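Local coordinates for outer membrane protein (Tpn50) (Borrelia burgdorferi, PDB 3OON), which probably binds peptidoglycan through this OmpA-like C-terminal domain, linking the outer membrane of the spirochaete to its cell wall, at residues Ile19-Asn24 with Arg115-Thr120; Leu15-Glu20 with Tyr33-Leu38. All coordinates share one frame; numbering follows the deposited sequence.

Interaction 1. Residues Ile19-Asn24 with Arg115-Thr120. With SO4 (sulfate ion), chain B.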
# COMPACT_ATOMS: atom_id res chain seq x y z
N ILE A 19 7.20 -1.96 12.23
CA ILE A 19 7.65 -0.78 12.96
C ILE A 19 8.68 -1.26 13.94
O ILE A 19 8.43 -2.22 14.68
CB ILE A 19 6.48 -0.12 13.75
CG1 ILE A 19 5.42 0.47 12.82
CG2 ILE A 19 7.01 0.92 14.77
CD1 ILE A 19 5.85 1.73 12.04
N GLU A 20 9.84 -0.61 13.94
CA GLU A 20 10.86 -0.91 14.93
C GLU A 20 10.46 -0.33 16.27
O GLU A 20 10.22 0.87 16.39
CB GLU A 20 12.21 -0.34 14.49
CG GLU A 20 12.81 -1.07 13.31
CD GLU A 20 14.29 -0.78 13.11
OE1 GLU A 20 15.04 -0.68 14.11
OE2 GLU A 20 14.71 -0.68 11.94
N PHE A 21 10.34 -1.22 17.26
CA PHE A 21 10.16 -0.84 18.65
C PHE A 21 11.44 -1.18 19.39
O PHE A 21 12.12 -2.15 19.04
CB PHE A 21 9.00 -1.62 19.28
CG PHE A 21 7.65 -1.24 18.77
CD1 PHE A 21 6.96 -0.15 19.30
CD2 PHE A 21 7.05 -1.99 17.76
CE1 PHE A 21 5.69 0.19 18.82
CE2 PHE A 21 5.78 -1.65 17.28
CZ PHE A 21 5.10 -0.56 17.81
N TYR A 22 11.77 -0.41 20.40
CA TYR A 22 12.89 -0.78 21.26
C TYR A 22 12.57 -2.10 21.96
O TYR A 22 11.40 -2.38 22.22
CB TYR A 22 13.20 0.34 22.25
CG TYR A 22 13.88 1.53 21.60
CD1 TYR A 22 15.21 1.45 21.16
CD2 TYR A 22 13.19 2.72 21.41
CE1 TYR A 22 15.84 2.54 20.56
CE2 TYR A 22 13.81 3.82 20.81
CZ TYR A 22 15.14 3.72 20.39
OH TYR A 22 15.76 4.80 19.80
N PRO A 23 13.61 -2.92 22.25
CA PRO A 23 13.38 -4.28 22.74
C PRO A 23 12.41 -4.32 23.92
O PRO A 23 12.55 -3.53 24.85
CB PRO A 23 14.77 -4.73 23.21
CG PRO A 23 15.74 -3.88 22.46
CD PRO A 23 15.04 -2.58 22.17
N ASN A 24 11.42 -5.22 23.83
CA ASN A 24 10.41 -5.43 24.89
C ASN A 24 9.65 -4.19 25.34
O ASN A 24 9.17 -4.13 26.47
CB ASN A 24 11.05 -6.12 26.11
CG ASN A 24 12.01 -7.22 25.73
OD1 ASN A 24 13.23 -7.08 25.88
ND2 ASN A 24 11.47 -8.32 25.21
N ARG A 115 8.62 -5.14 14.45
CA ARG A 115 7.45 -5.90 14.85
C ARG A 115 6.25 -5.57 13.95
O ARG A 115 6.08 -4.43 13.51
CB ARG A 115 7.09 -5.63 16.31
CG ARG A 115 8.13 -6.08 17.33
CD ARG A 115 8.28 -7.59 17.31
NE ARG A 115 9.30 -8.05 18.26
CZ ARG A 115 10.60 -8.17 17.98
NH1 ARG A 115 11.08 -7.85 16.78
NH2 ARG A 115 11.43 -8.60 18.92
N ARG A 116 5.43 -6.59 13.72
CA ARG A 116 4.29 -6.48 12.82
C ARG A 116 3.19 -5.63 13.44
O ARG A 116 2.84 -5.79 14.61
CB ARG A 116 3.75 -7.88 12.49
CG ARG A 116 4.71 -8.77 11.68
CD ARG A 116 4.13 -10.17 11.49
NE ARG A 116 2.67 -10.13 11.35
CZ ARG A 116 1.81 -10.68 12.20
NH1 ARG A 116 2.22 -11.36 13.26
NH2 ARG A 116 0.51 -10.56 11.96
N VAL A 117 2.66 -4.72 12.63
CA VAL A 117 1.47 -3.94 12.97
C VAL A 117 0.58 -4.00 11.75
O VAL A 117 1.05 -3.99 10.61
CB VAL A 117 1.77 -2.45 13.32
CG1 VAL A 117 0.49 -1.73 13.79
CG2 VAL A 117 2.81 -2.32 14.40
N GLU A 118 -0.72 -4.08 11.98
CA GLU A 118 -1.67 -3.99 10.90
C GLU A 118 -2.62 -2.89 11.26
O GLU A 118 -2.96 -2.71 12.44
CB GLU A 118 -2.43 -5.29 10.71
CG GLU A 118 -1.59 -6.45 10.18
CD GLU A 118 -1.05 -7.31 11.30
OE1 GLU A 118 -1.84 -7.64 12.23
OE2 GLU A 118 0.15 -7.66 11.25
N ILE A 119 -3.04 -2.14 10.25
CA ILE A 119 -4.11 -1.19 10.38
C ILE A 119 -5.12 -1.48 9.28
O ILE A 119 -4.75 -1.56 8.09
CB ILE A 119 -3.62 0.26 10.26
CG1 ILE A 119 -2.67 0.61 11.41
CG2 ILE A 119 -4.81 1.22 10.24
CD1 ILE A 119 -2.04 2.00 11.31
N THR A 120 -6.38 -1.67 9.65
CA THR A 120 -7.43 -1.91 8.67
C THR A 120 -8.35 -0.70 8.55
O THR A 120 -8.89 -0.23 9.54
CB THR A 120 -8.23 -3.17 9.01
OG1 THR A 120 -7.33 -4.29 9.07
CG2 THR A 120 -9.29 -3.46 7.93
S SO4 B . 8.67 -8.87 21.78
O1 SO4 B . 10.03 -9.26 21.42
O2 SO4 B . 7.88 -8.62 20.58
O3 SO4 B . 8.07 -9.96 22.55
O4 SO4 B . 8.73 -7.67 22.62

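Interaction 2. Residues Leu15-Glu20 with Tyr33-Leu38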
# COMPACT_ATOMS: atom_id res chain seq x y z
N LEU A 15 -3.63 -2.59 5.88
CA LEU A 15 -2.30 -2.01 5.75
C LEU A 15 -1.37 -2.80 6.65
O LEU A 15 -1.49 -2.74 7.88
CB LEU A 15 -2.29 -0.52 6.15
CG LEU A 15 -3.38 0.41 5.60
CD1 LEU A 15 -3.13 1.86 6.07
CD2 LEU A 15 -3.43 0.34 4.09
N SER A 16 -0.47 -3.57 6.07
CA SER A 16 0.46 -4.33 6.89
C SER A 16 1.88 -3.80 6.70
O SER A 16 2.30 -3.49 5.58
CB SER A 16 0.37 -5.83 6.62
OG SER A 16 0.93 -6.17 5.39
N PHE A 17 2.59 -3.64 7.80
CA PHE A 17 3.90 -3.02 7.78
C PHE A 17 4.65 -3.45 9.03
O PHE A 17 4.11 -4.15 9.88
CB PHE A 17 3.77 -1.49 7.70
CG PHE A 17 2.88 -0.90 8.74
CD1 PHE A 17 3.40 -0.40 9.92
CD2 PHE A 17 1.50 -0.86 8.55
CE1 PHE A 17 2.56 0.14 10.91
CE2 PHE A 17 0.65 -0.33 9.53
CZ PHE A 17 1.19 0.17 10.71
N ASP A 18 5.90 -3.04 9.15
CA ASP A 18 6.65 -3.35 10.36
C ASP A 18 7.34 -2.12 10.92
O ASP A 18 7.99 -1.35 10.20
CB ASP A 18 7.62 -4.51 10.16
CG ASP A 18 8.75 -4.15 9.23
OD1 ASP A 18 8.68 -3.08 8.60
OD2 ASP A 18 9.72 -4.94 9.13
N ILE A 19 7.20 -1.96 12.23
CA ILE A 19 7.65 -0.78 12.96
C ILE A 19 8.68 -1.26 13.94
O ILE A 19 8.43 -2.22 14.68
CB ILE A 19 6.48 -0.12 13.75
CG1 ILE A 19 5.42 0.47 12.82
CG2 ILE A 19 7.01 0.92 14.77
CD1 ILE A 19 5.85 1.73 12.04
N GLU A 20 9.84 -0.61 13.94
CA GLU A 20 10.86 -0.91 14.93
C GLU A 20 10.46 -0.33 16.27
O GLU A 20 10.22 0.87 16.39
CB GLU A 20 12.21 -0.34 14.49
CG GLU A 20 12.81 -1.07 13.31
CD GLU A 20 14.29 -0.78 13.11
OE1 GLU A 20 15.04 -0.68 14.11
OE2 GLU A 20 14.71 -0.68 11.94
N TYR A 33 8.69 7.43 12.49
CA TYR A 33 7.55 8.34 12.41
C TYR A 33 7.22 8.77 10.98
O TYR A 33 6.06 9.00 10.66
CB TYR A 33 7.73 9.54 13.35
CG TYR A 33 7.52 9.16 14.80
CD1 TYR A 33 6.26 8.78 15.26
CD2 TYR A 33 8.58 9.15 15.70
CE1 TYR A 33 6.06 8.42 16.59
CE2 TYR A 33 8.39 8.79 17.04
CZ TYR A 33 7.13 8.43 17.47
OH TYR A 33 6.93 8.06 18.79
N LYS A 34 8.25 8.86 10.13
CA LYS A 34 8.06 9.19 8.72
C LYS A 34 7.22 8.12 8.01
O LYS A 34 6.38 8.43 7.16
CB LYS A 34 9.43 9.35 8.05
CG LYS A 34 9.40 9.91 6.64
CD LYS A 34 9.61 11.44 6.62
CE LYS A 34 10.54 11.88 5.49
NZ LYS A 34 10.01 11.64 4.12
N LYS A 35 7.42 6.85 8.37
CA LYS A 35 6.59 5.76 7.86
C LYS A 35 5.13 5.89 8.32
O LYS A 35 4.19 5.69 7.53
CB LYS A 35 7.16 4.41 8.29
CG LYS A 35 6.39 3.21 7.75
CD LYS A 35 6.87 1.89 8.38
CE LYS A 35 8.20 1.44 7.85
NZ LYS A 35 8.38 -0.02 8.04
N ILE A 36 4.94 6.21 9.59
CA ILE A 36 3.58 6.42 10.09
C ILE A 36 2.95 7.66 9.43
O ILE A 36 1.74 7.70 9.22
CB ILE A 36 3.52 6.52 11.63
CG1 ILE A 36 4.16 5.28 12.27
CG2 ILE A 36 2.07 6.64 12.09
CD1 ILE A 36 4.47 5.45 13.75
N ASP A 37 3.78 8.64 9.07
CA ASP A 37 3.30 9.83 8.35
C ASP A 37 2.71 9.46 6.99
O ASP A 37 1.70 10.03 6.56
CB ASP A 37 4.43 10.84 8.15
CG ASP A 37 4.79 11.59 9.42
OD1 ASP A 37 4.01 11.54 10.39
OD2 ASP A 37 5.86 12.23 9.43
N LEU A 38 3.34 8.51 6.32
CA LEU A 38 2.81 7.97 5.07
C LEU A 38 1.48 7.26 5.30
O LEU A 38 0.51 7.47 4.55
CB LEU A 38 3.82 7.02 4.40
CG LEU A 38 3.31 6.30 3.14
CD1 LEU A 38 2.80 7.28 2.06
CD2 LEU A 38 4.39 5.40 2.59
O HOH W 1 6.94 -1.91 6.47

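Interaction 1. Residues Ile19-Asn24 with Arg115-Thr120
At the end of an antiparallel strand pair in the mixed sheet of the OmpA-like domain, I19 and R115 form a hydrogen-bonded pair. I19 N gives its hydrogen to R115 O at 3.0 Å, and R115 N returns one to I19 O at 2.9 Å. The apolar side of the pair is built from the branches of I19 and V117, the F21 ring and R115 CB. V117 CG2 sits 4.1 Å from I19 CG1 and also lies at the edge of the F21 ring, near its plane. A little farther round the same rim, F21 CD2 meets R115 CB at 3.9 Å, while I19 CG2 rests over one face of the ring, offset toward its rim. The R115 chain, bent at its second torsion (chi2 -64°), leads its guanidinium away from segment 19-24 to a sulfate, probably from the crystallisation liquor. The sulfur lies in the guanidinium plane, at its edge, and the anion is gripped at two points: NE to sulfate O2 at 2.8 Å and NH2 to sulfate O1 at 2.9 Å. R73 NH2 and the backbone N atoms of E58 and Q59 also donate to this sulfate. Two-point gripping of this kind is typical of arginine–oxyanion sites, here beside the start of strand 114-122 in the OmpA-like sheet.

Interaction 2. Residues Leu15-Glu20 with Tyr33-Leu38
The F17 ring takes K35 CD obliquely, 4.4 Å from its CD1, and has I19 CG1 at its edge, in the ring plane. This is strand-on-helix packing in the OmpA-like α/β fold: helix 33-45 lies against the sheet, with the segments 15-20 and 33-38 running nearly antiparallel at 152° and their axes 9.6 Å apart at closest approach. A connection of twelve residues without helix or strand brings the chain from the sheet to the helix. In the apolar part of the contact, I19 CD1 fits between two neighbouring residues of the helix, 3.8 Å from K35 CD and 3.9 Å from I36 CG1. Here the side chains of I19 and K35 run alongside one another, pointing opposite ways, whereas I36 crosses I19 at about a right angle; I36 also reaches I77 and Y80 of helix 63-83. K35 thus works as a greasy chain with a charged end. Its CG stands anti to the backbone N, carrying the chain out toward the strand, and a bend at chi3 (-74°) turns the ammonium to the backbone of D18. In one of its two deposited conformers D18 OD1 also comes within salt-bridge distance of K35 NZ, 3.1 Å, a less certain contact. N1 is a second partner, its ND2 bonded to D18 OD2 in this conformer and its backbone O accepting from K35 NZ. A water accepts hydrogen bonds from both D18 N and K35 NZ, tying the strand backbone to the same ammonium. K35 NZ donates to D18 O at 2.6 Å, tilted 17° from the carbonyl plane.

Strand 12-20 serves both contacts, whose centres lie 9 Å apart: interaction 1 joins it edge to edge with strand 114-122, and interaction 2 packs helix 33-45 against it. I19 is common to the two, its backbone paired with R115 while its CD1 reaches the helix. I119 O lies 2.7 Å from L15 N and V117 N lies 3.2 Å from F17 O, both probable hydrogen bonds that continue the pairing along the strands. I119 CD1 packs 3.8 Å from F17 CZ, so the F17 ring packs on both the helix side chain K35 and strand 114-122. The sulfate belongs to interaction 1 alone; whether it marks a peptidoglycan-binding position cannot be settled from these contacts.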